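Local coordinates for hypothetical protein BA_2335 (Bacillus anthracis, PDB 4H4N), which is of unknown function but folds as a small all-beta protein of antiparallel strands joined by short loops, at residues Phe24-Tyr27 with Asn28-Ile31. Sequence-based numbering, arbitrary orientation. Where two conformers were deposited one is given.
Sequences FGPY and NEVI
Between the antiparallel, non-hydrogen-bonded pair Phe-24 and Val-30, the chain reverses through a type I beta turn from Gly-25 to Asn-28, closed by Asn-28 N donating to Gly-25 O at 3.1 Å. This donor lies well above the Gly-25 carbonyl plane, whereas Gly-25 N meets Glu-29 O within its carbonyl plane, at 2.9 Å and an N-H...O angle of 158°. These two bonds, with Asn-28 in the left-handed region (positive phi), define a 3:5 hairpin, a type I turn with a G1 beta bulge; Asn-28 holds the position often taken by glycine. Glu-29 O also receives a CA-H...O contact from Phe-24 CA (3.1 Å), so one carbonyl holds both residues at the base of the loop. The Glu-29 side chain folds back over the turn: chi1 (78°) tucks CG in between the two backbone branches, and a bend at chi2 lays the carboxylate beside Gly-25 CA, 3.6 Å from Glu-29 CD. There OE1 accepts from Tyr-27 N at 2.9 Å, nearly along its own C-O axis, though the N-H points well off the oxygen, so the bond is bent. OE1 also lies at the Tyr-27 ring edge, with ring and carboxylate planes 34° apart, while Pro-26 CB sits over the ring's centre. Farther back, Phe-24 CE1 touches Val-30 CG2 (3.7 Å) on the sheet face they share, and Ile-31 CD1 reaches the Phe-24 carbonyl carbon at 3.5 Å. This surface hairpin links strands 17-24 and 30-38; Phe-24 also bonds through its backbone to Thr-55 and to Lys-56, where strand 56-63 begins on the other side of 17-24.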
ATOM      1  N   PHE A  24       9.606   3.063  -5.269  1.00  7.76           N
ATOM      2  CA  PHE A  24      11.028   3.376  -5.332  1.00  8.10           C
ATOM      3  C   PHE A  24      11.495   3.485  -6.762  1.00  7.90           C
ATOM      4  O   PHE A  24      10.972   2.830  -7.659  1.00  8.54           O
ATOM      5  CB  PHE A  24      11.855   2.262  -4.657  1.00  8.87           C
ATOM      6  CG  PHE A  24      11.612   2.115  -3.178  1.00  8.98           C
ATOM      7  CD1 PHE A  24      12.349   2.827  -2.247  1.00 10.58           C
ATOM      8  CD2 PHE A  24      10.614   1.271  -2.703  1.00  9.33           C
ATOM      9  CE1 PHE A  24      12.114   2.685  -0.895  1.00 11.29           C
ATOM     10  CE2 PHE A  24      10.395   1.131  -1.348  1.00 10.68           C
ATOM     11  CZ  PHE A  24      11.157   1.825  -0.447  1.00 11.17           C
ATOM     12  N   GLY A  25      12.533   4.296  -6.962  1.00  8.39           N
ATOM     13  CA  GLY A  25      13.157   4.456  -8.258  1.00  8.74           C
ATOM     14  C   GLY A  25      14.457   3.679  -8.388  1.00  8.27           C
ATOM     15  O   GLY A  25      14.811   2.852  -7.550  1.00  8.88           O
ATOM     16  N   PRO A  26      15.203   3.949  -9.474  1.00  8.85           N
ATOM     17  CA  PRO A  26      16.388   3.139  -9.810  1.00  9.14           C
ATOM     18  C   PRO A  26      17.493   3.201  -8.795  1.00  9.15           C
ATOM     19  O   PRO A  26      18.267   2.260  -8.671  1.00 10.02           O
ATOM     20  CB  PRO A  26      16.884   3.734 -11.133  1.00 10.18           C
ATOM     21  CG  PRO A  26      16.189   5.005 -11.305  1.00 12.03           C
ATOM     22  CD  PRO A  26      14.915   4.948 -10.516  1.00  9.71           C
ATOM     23  N   TYR A  27      17.563   4.314  -8.075  0.50  9.15           N
ATOM     24  CA  TYR A  27      18.594   4.561  -7.087  0.50  9.72           C
ATOM     25  C   TYR A  27      18.104   4.301  -5.685  0.50  9.83           C
ATOM     26  O   TYR A  27      18.647   4.857  -4.735  0.50 10.40           O
ATOM     27  CB  TYR A  27      19.053   6.008  -7.183  0.50 10.23           C
ATOM     28  CG  TYR A  27      19.375   6.408  -8.590  0.50 10.21           C
ATOM     29  CD1 TYR A  27      20.530   5.961  -9.212  0.50 10.74           C
ATOM     30  CD2 TYR A  27      18.517   7.220  -9.302  0.50 11.20           C
ATOM     31  CE1 TYR A  27      20.825   6.325 -10.517  0.50 11.80           C
ATOM     32  CE2 TYR A  27      18.796   7.582 -10.596  0.50 11.92           C
ATOM     33  CZ  TYR A  27      19.955   7.147 -11.203  0.50 12.57           C
ATOM     34  OH  TYR A  27      20.214   7.533 -12.496  0.50 14.43           O
ATOM     35  N   ASN A  28      17.034   3.516  -5.557  1.00  9.72           N
ATOM     36  CA  ASN A  28      16.488   3.157  -4.269  1.00 10.84           C
ATOM     37  C   ASN A  28      15.862   4.333  -3.538  1.00 10.47           C
ATOM     38  O   ASN A  28      15.621   4.258  -2.342  1.00 11.68           O
ATOM     39  CB  ASN A  28      17.587   2.487  -3.410  1.00 12.21           C
ATOM     40  CG  ASN A  28      17.050   1.587  -2.356  1.00 13.96           C
ATOM     41  OD1 ASN A  28      16.108   0.839  -2.602  1.00 15.40           O
ATOM     42  ND2 ASN A  28      17.684   1.591  -1.181  1.00 16.66           N
ATOM     43  N   GLU A  29      15.598   5.417  -4.253  1.00  9.91           N
ATOM     44  CA  GLU A  29      14.979   6.585  -3.679  1.00 10.26           C
ATOM     45  C   GLU A  29      13.474   6.413  -3.609  1.00  9.40           C
ATOM     46  O   GLU A  29      12.879   5.765  -4.464  1.00  9.70           O
ATOM     47  CB  GLU A  29      15.336   7.833  -4.510  1.00 11.35           C
ATOM     48  CG  GLU A  29      14.576   8.055  -5.841  1.00 12.33           C
ATOM     49  CD  GLU A  29      15.025   7.246  -7.063  1.00 11.79           C
ATOM     50  OE1 GLU A  29      15.738   6.255  -6.943  1.00 11.42           O
ATOM     51  OE2 GLU A  29      14.627   7.623  -8.187  1.00 14.57           O
ATOM     52  N   VAL A  30      12.859   6.995  -2.584  1.00  9.81           N
ATOM     53  CA  VAL A  30      11.420   6.983  -2.454  1.00 10.21           C
ATOM     54  C   VAL A  30      10.819   7.996  -3.414  1.00 10.37           C
ATOM     55  O   VAL A  30      11.196   9.171  -3.412  1.00 12.68           O
ATOM     56  CB  VAL A  30      10.995   7.323  -1.028  1.00 11.35           C
ATOM     57  CG1 VAL A  30       9.479   7.461  -0.953  1.00 13.21           C
ATOM     58  CG2 VAL A  30      11.487   6.282  -0.075  1.00 12.63           C
ATOM     59  N   ILE A  31       9.920   7.532  -4.270  1.00  9.74           N
ATOM     60  CA  ILE A  31       9.193   8.392  -5.196  1.00 10.60           C
ATOM     61  C   ILE A  31       7.952   8.945  -4.492  1.00 10.56           C
ATOM     62  O   ILE A  31       7.746  10.150  -4.450  1.00 12.30           O
ATOM     63  CB  ILE A  31       8.795   7.650  -6.470  1.00 10.97           C
ATOM     64  CG1 ILE A  31      10.026   7.074  -7.174  1.00 11.65           C
ATOM     65  CG2 ILE A  31       8.032   8.560  -7.414  1.00 12.64           C
ATOM     66  CD1 ILE A  31       9.678   6.060  -8.230  1.00 13.38           C
TER